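Local coordinates for beta-galactosidase (Bacillus circulans, PDB 4MAD), which probably hydrolyses terminal non-reducing beta-D-galactose residues in beta-D-galactosides, as a retaining glycosidase of family 35, at residues F512-K517 with H579-S584; G357-T362 with V585-T590. All coordinates share one frame; numbering follows the deposited sequence.

Overall arrangement
From the N terminus, the chain first forms the parallel eight-stranded barrel. It then enters strand 357-366 and goes on through the two smaller antiparallel sheets. It comes back at strand 514-522, and its last strand is 584-588. Contact 2 pairs 357-362 with 585-590 and so closes a loop of 222 residues. Contact 1, between 512-517 and 579-584, closes a shorter loop of 61 residues that lies wholly within the longer one. Both reach one antiparallel sheet, contact 1 by strand 514-522 and the loop before 584-588, and in it 357-366 runs between 514-522 and 584-588. Their centres are about 14 Å apart. They meet where Gln583 O lies 2.9 Å from Phe361 N, a probable hydrogen bond.

Contact 1 of 2, residues F512-K517 with H579-S584; sequences FPYFHK and HKHHQS
His581 points its imidazole at strand 514-517 and meets the ring of Tyr514 there. The edge of the tyrosine is turned to the face of the histidine, a T-shaped pair with planes at 79° and centroids 5.3 Å apart. Tyr514 CD2 makes the ring approach, 3.8 Å from His581 NE2. Nearer the backbone, Tyr514 CB packs on His581 CE1 at 3.7 Å.

Both nitrogens of the His581 ring are used. NE2 donates to Phe512 O at 2.8 Å. The acceptor lies close to the imidazole plane, and the donor stands almost in line with the carbonyl. The hydrogen bond is bent, however, with an angle of 138° at the hydrogen. ND1 of His581 bonds NE2 of His516 at 2.8 Å. The two bonds fix the rotation of the His581 ring. The His516 and His581 rings meet rim to rim, neither over the face of the other. The His581 torsion (chi1 -53°) sets CG beside the backbone N and lets the ring reach across to both partners.

His516 ND1 bonds His364 ND1 of strand 357-366, which extends the histidine chain. Trp535 packs edge-to-face with His516. His581 N is held by Glu510 OE2. The aromatic cluster of Tyr514, His516 and His581 attaches the loop before strand 584-588 to the start of strand 514-522 in the antiparallel sheet of the galactose-binding domain region.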
loop_
_atom_site.group_PDB
_atom_site.type_symbol
_atom_site.label_atom_id
_atom_site.label_comp_id
_atom_site.label_asym_id
_atom_site.label_seq_id
_atom_site.Cartn_x
_atom_site.Cartn_y
_atom_site.Cartn_z
ATOM N N PHE A 512 23.737 -14.194 2.463
ATOM C CA PHE A 512 22.726 -15.053 3.014
ATOM C C PHE A 512 21.840 -14.233 3.968
ATOM O O PHE A 512 22.313 -13.444 4.710
ATOM C CB PHE A 512 23.347 -16.168 3.821
ATOM C CG PHE A 512 24.060 -17.205 3.018
ATOM C CD1 PHE A 512 23.558 -18.469 2.898
ATOM C CD2 PHE A 512 25.236 -16.941 2.430
ATOM C CE1 PHE A 512 24.241 -19.407 2.210
ATOM C CE2 PHE A 512 25.905 -17.890 1.769
ATOM C CZ PHE A 512 25.396 -19.104 1.633
ATOM N N PRO A 513 20.547 -14.446 3.924
ATOM C CA PRO A 513 19.691 -13.682 4.813
ATOM C C PRO A 513 19.829 -14.171 6.235
ATOM O O PRO A 513 19.783 -15.328 6.456
ATOM C CB PRO A 513 18.285 -13.930 4.250
ATOM C CG PRO A 513 18.494 -14.315 2.921
ATOM C CD PRO A 513 19.715 -15.116 2.929
ATOM N N TYR A 514 19.943 -13.243 7.161
ATOM C CA TYR A 514 19.954 -13.553 8.561
ATOM C C TYR A 514 19.020 -12.656 9.333
ATOM O O TYR A 514 18.912 -11.522 9.035
ATOM C CB TYR A 514 21.333 -13.392 9.137
ATOM C CG TYR A 514 22.234 -14.549 8.975
ATOM C CD1 TYR A 514 22.498 -15.409 10.018
ATOM C CD2 TYR A 514 22.847 -14.788 7.780
ATOM C CE1 TYR A 514 23.348 -16.449 9.859
ATOM C CE2 TYR A 514 23.676 -15.821 7.617
ATOM C CZ TYR A 514 23.938 -16.646 8.640
ATOM O OH TYR A 514 24.764 -17.696 8.441
ATOM N N PHE A 515 18.371 -13.213 10.332
ATOM C CA PHE A 515 17.688 -12.476 11.342
ATOM C C PHE A 515 18.685 -11.996 12.415
ATOM O O PHE A 515 19.495 -12.742 12.860
ATOM C CB PHE A 515 16.618 -13.320 11.987
ATOM C CG PHE A 515 15.520 -13.737 11.051
ATOM C CD1 PHE A 515 14.444 -12.950 10.830
ATOM C CD2 PHE A 515 15.576 -14.939 10.397
ATOM C CE1 PHE A 515 13.469 -13.329 10.012
ATOM C CE2 PHE A 515 14.594 -15.307 9.590
ATOM C CZ PHE A 515 13.545 -14.504 9.387
ATOM N N HIS A 516 18.602 -10.774 12.819
ATOM C CA HIS A 516 19.499 -10.262 13.787
ATOM C C HIS A 516 18.631 -9.780 14.929
ATOM O O HIS A 516 17.702 -9.095 14.689
ATOM C CB HIS A 516 20.199 -9.093 13.205
ATOM C CG HIS A 516 21.117 -9.434 12.094
ATOM N ND1 HIS A 516 22.301 -10.073 12.291
ATOM C CD2 HIS A 516 21.027 -9.223 10.770
ATOM C CE1 HIS A 516 22.913 -10.227 11.137
ATOM N NE2 HIS A 516 22.151 -9.735 10.195
ATOM N N LYS A 517 18.944 -10.129 16.160
ATOM C CA LYS A 517 18.087 -9.783 17.275
ATOM C C LYS A 517 18.756 -8.946 18.331
ATOM O O LYS A 517 19.814 -9.226 18.718
ATOM C CB LYS A 517 17.509 -10.999 17.937
ATOM C CG LYS A 517 16.538 -10.665 18.992
ATOM C CD LYS A 517 16.206 -11.830 19.785
ATOM C CE LYS A 517 14.783 -11.919 19.954
ATOM N NZ LYS A 517 14.444 -11.534 21.310
ATOM N N HIS A 579 21.530 -9.319 2.542
ATOM C CA HIS A 579 22.829 -9.420 1.949
ATOM C C HIS A 579 24.056 -9.127 2.797
ATOM O O HIS A 579 24.974 -9.906 2.830
ATOM C CB HIS A 579 22.908 -8.476 0.780
ATOM C CG HIS A 579 21.909 -8.763 -0.276
ATOM N ND1 HIS A 579 22.059 -9.796 -1.162
ATOM C CD2 HIS A 579 20.746 -8.156 -0.584
ATOM C CE1 HIS A 579 21.024 -9.813 -1.971
ATOM N NE2 HIS A 579 20.214 -8.834 -1.642
ATOM N N LYS A 580 24.067 -7.948 3.374
ATOM C CA LYS A 580 25.252 -7.459 4.031
ATOM C C LYS A 580 24.953 -7.120 5.469
ATOM O O LYS A 580 24.113 -6.377 5.719
ATOM C CB LYS A 580 25.793 -6.264 3.310
ATOM C CG LYS A 580 26.333 -6.554 1.965
ATOM C CD LYS A 580 26.721 -5.278 1.313
ATOM C CE LYS A 580 27.435 -5.426 0.014
ATOM N NZ LYS A 580 27.614 -4.113 -0.603
ATOM N N HIS A 581 25.700 -7.713 6.380
ATOM C CA HIS A 581 25.383 -7.692 7.782
ATOM C C HIS A 581 26.298 -6.777 8.598
ATOM O O HIS A 581 27.404 -6.563 8.236
ATOM C CB HIS A 581 25.430 -9.126 8.309
ATOM C CG HIS A 581 24.586 -10.062 7.513
ATOM N ND1 HIS A 581 23.222 -10.069 7.592
ATOM C CD2 HIS A 581 24.913 -10.964 6.570
ATOM C CE1 HIS A 581 22.742 -10.931 6.730
ATOM N NE2 HIS A 581 23.748 -11.500 6.112
ATOM N N HIS A 582 25.785 -6.251 9.685
ATOM C CA HIS A 582 26.477 -5.283 10.507
ATOM C C HIS A 582 26.136 -5.505 11.976
ATOM O O HIS A 582 25.404 -6.400 12.268
ATOM C CB HIS A 582 26.192 -3.849 10.044
ATOM C CG HIS A 582 26.584 -3.624 8.627
ATOM N ND1 HIS A 582 25.704 -3.735 7.579
ATOM C CD2 HIS A 582 27.783 -3.389 8.078
ATOM C CE1 HIS A 582 26.346 -3.551 6.452
ATOM N NE2 HIS A 582 27.608 -3.332 6.730
ATOM N N GLN A 583 26.749 -4.753 12.872
ATOM C CA GLN A 583 26.626 -5.066 14.278
ATOM C C GLN A 583 25.478 -4.451 15.061
ATOM O O GLN A 583 25.182 -4.865 16.116
ATOM C CB GLN A 583 27.932 -4.786 14.987
ATOM C CG GLN A 583 29.122 -5.511 14.492
ATOM C CD GLN A 583 29.055 -7.014 14.627
ATOM O OE1 GLN A 583 28.422 -7.558 15.511
ATOM N NE2 GLN A 583 29.740 -7.694 13.739
ATOM N N SER A 584 24.880 -3.436 14.485
ATOM C CA SER A 584 23.924 -2.596 15.169
ATOM C C SER A 584 23.080 -1.734 14.263
ATOM O O SER A 584 23.346 -1.580 13.132
ATOM C CB SER A 584 24.666 -1.658 16.102
ATOM O OG SER A 584 25.345 -0.708 15.379
#

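Contact 2 of 2, residues G357-T362 with V585-T590; sequences GKVKFT and VTFVDT
Gly357 and Phe587 form a hydrogen-bonded pair of an antiparallel beta ladder, within the antiparallel sheet that also holds strand 514-522 of the galactose-binding domain. Strands 357-360 and 585-588 run at 150° to each other.

Four backbone hydrogen bonds join them. Gly357 N donates to Phe587 O, and Phe587 N returns a bond to Gly357 O at 3.0 Å. Val359 and Val585 repeat the exchange. Of these four, Val359 N to Val585 O is the shortest at 2.8 Å. Lys358 and Thr586 are the non-hydrogen-bonded pair between them. Here the Lys358 CA-H points to Val585 O, and the Thr586 CA-H points to Gly357 O.

Apolar contacts lie on the face that carries Val359, Val585 and Phe587. Val359 CG2 reaches CE2 of Phe587 at 3.5 Å. With CG1 opposite the backbone N (chi1 173°), CG2 falls beside that N, on the side of the ring. Further along, the Phe361 ring comes obliquely to Val585. Its CE2 lies 3.9 Å from Val585 CG1, and its CZ is as far from CG2. Leu520 of strand 514-522 touches both Val359 and Phe587, and Leu575 of strand 569-577 touches both Phe361 and Val585.

Lys358 and Thr586 point to the other face. The lysine chain bends at chi3 and leads away from the neighbouring strand. The methyl of Thr586 packs on the glycine backbone, with CG2 3.4 Å from Gly357 C.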
loop_
_atom_site.group_PDB
_atom_site.type_symbol
_atom_site.label_atom_id
_atom_site.label_comp_id
_atom_site.label_asym_id
_atom_site.label_seq_id
_atom_site.Cartn_x
_atom_site.Cartn_y
_atom_site.Cartn_z
ATOM N N GLY A 357 19.102 5.801 20.372
ATOM C CA GLY A 357 20.477 5.463 20.286
ATOM C C GLY A 357 20.744 4.103 19.694
ATOM O O GLY A 357 19.875 3.510 19.143
ATOM N N LYS A 358 21.961 3.628 19.835
ATOM C CA LYS A 358 22.321 2.374 19.245
ATOM C C LYS A 358 21.803 1.131 19.941
ATOM O O LYS A 358 21.898 1.006 21.101
ATOM C CB LYS A 358 23.813 2.270 19.087
ATOM C CG LYS A 358 24.267 0.893 19.092
ATOM C CD LYS A 358 25.590 0.711 18.443
ATOM C CE LYS A 358 26.295 1.992 18.080
ATOM N NZ LYS A 358 27.748 1.749 18.027
ATOM N N VAL A 359 21.295 0.194 19.156
ATOM C CA VAL A 359 20.970 -1.169 19.593
ATOM C C VAL A 359 21.874 -2.209 18.935
ATOM O O VAL A 359 21.903 -2.334 17.735
ATOM C CB VAL A 359 19.541 -1.561 19.253
ATOM C CG1 VAL A 359 19.271 -2.974 19.555
ATOM C CG2 VAL A 359 18.586 -0.694 19.887
ATOM N N LYS A 360 22.630 -2.940 19.740
ATOM C CA LYS A 360 23.524 -3.958 19.224
ATOM C C LYS A 360 22.825 -5.276 18.959
ATOM O O LYS A 360 21.995 -5.696 19.713
ATOM C CB LYS A 360 24.690 -4.191 20.168
ATOM C CG LYS A 360 25.368 -2.949 20.583
ATOM C CD LYS A 360 26.628 -3.213 21.329
ATOM C CE LYS A 360 26.671 -2.434 22.583
ATOM N NZ LYS A 360 26.110 -1.140 22.282
ATOM N N PHE A 361 23.225 -5.936 17.904
ATOM C CA PHE A 361 22.615 -7.196 17.643
ATOM C C PHE A 361 23.559 -8.259 18.183
ATOM O O PHE A 361 24.570 -8.476 17.644
ATOM C CB PHE A 361 22.350 -7.386 16.159
ATOM C CG PHE A 361 21.288 -6.483 15.607
ATOM C CD1 PHE A 361 20.065 -6.391 16.169
ATOM C CD2 PHE A 361 21.533 -5.731 14.529
ATOM C CE1 PHE A 361 19.149 -5.564 15.670
ATOM C CE2 PHE A 361 20.606 -4.924 14.031
ATOM C CZ PHE A 361 19.430 -4.837 14.592
ATOM N N THR A 362 23.166 -8.903 19.278
ATOM C CA THR A 362 23.998 -9.924 19.905
ATOM C C THR A 362 23.616 -11.329 19.446
ATOM O O THR A 362 24.402 -12.267 19.576
ATOM C CB THR A 362 23.911 -9.856 21.442
ATOM O OG1 THR A 362 22.589 -10.212 21.864
ATOM C CG2 THR A 362 24.235 -8.453 21.932
ATOM N N VAL A 585 21.986 -1.072 14.817
ATOM C CA VAL A 585 21.292 0.030 14.258
ATOM C C VAL A 585 21.121 1.159 15.323
ATOM O O VAL A 585 21.211 0.908 16.455
ATOM C CB VAL A 585 19.907 -0.380 13.724
ATOM C CG1 VAL A 585 20.050 -1.365 12.574
ATOM C CG2 VAL A 585 19.059 -0.973 14.840
ATOM N N THR A 586 20.686 2.207 14.795
ATOM C CA THR A 586 20.521 3.348 15.670
ATOM C C THR A 586 19.151 3.974 15.527
ATOM O O THR A 586 18.645 4.021 14.471
ATOM C CB THR A 586 21.490 4.461 15.368
ATOM O OG1 THR A 586 22.715 3.913 14.993
ATOM C CG2 THR A 586 21.722 5.230 16.600
ATOM N N PHE A 587 18.561 4.412 16.619
ATOM C CA PHE A 587 17.254 4.968 16.562
ATOM C C PHE A 587 17.444 6.499 16.628
ATOM O O PHE A 587 18.121 6.967 17.459
ATOM C CB PHE A 587 16.399 4.468 17.715
ATOM C CG PHE A 587 15.944 3.054 17.560
ATOM C CD1 PHE A 587 14.652 2.743 17.315
ATOM C CD2 PHE A 587 16.839 2.061 17.651
ATOM C CE1 PHE A 587 14.273 1.462 17.138
ATOM C CE2 PHE A 587 16.464 0.771 17.480
ATOM C CZ PHE A 587 15.178 0.483 17.237
ATOM N N VAL A 588 16.828 7.229 15.726
ATOM C CA VAL A 588 16.990 8.663 15.625
ATOM C C VAL A 588 15.635 9.398 15.705
ATOM O O VAL A 588 14.623 8.769 15.672
ATOM C CB VAL A 588 17.728 9.028 14.345
ATOM C CG1 VAL A 588 19.005 8.356 14.313
ATOM C CG2 VAL A 588 16.947 8.624 13.173
ATOM N N ASP A 589 15.653 10.726 15.842
ATOM C CA ASP A 589 14.450 11.491 16.066
ATOM C C ASP A 589 13.904 12.243 14.869
ATOM O O ASP A 589 12.953 12.926 14.954
ATOM C CB ASP A 589 14.590 12.400 17.277
ATOM C CG ASP A 589 15.323 13.630 16.994
ATOM O OD1 ASP A 589 16.000 13.716 16.003
ATOM O OD2 ASP A 589 15.231 14.538 17.790
ATOM N N THR A 590 14.536 12.037 13.738
ATOM C CA THR A 590 14.015 12.573 12.519
ATOM C C THR A 590 14.281 11.660 11.367
ATOM O O THR A 590 15.269 11.037 11.354
ATOM C CB THR A 590 14.610 13.915 12.248
ATOM O OG1 THR A 590 13.827 14.586 11.261
ATOM C CG2 THR A 590 15.951 13.751 11.773
#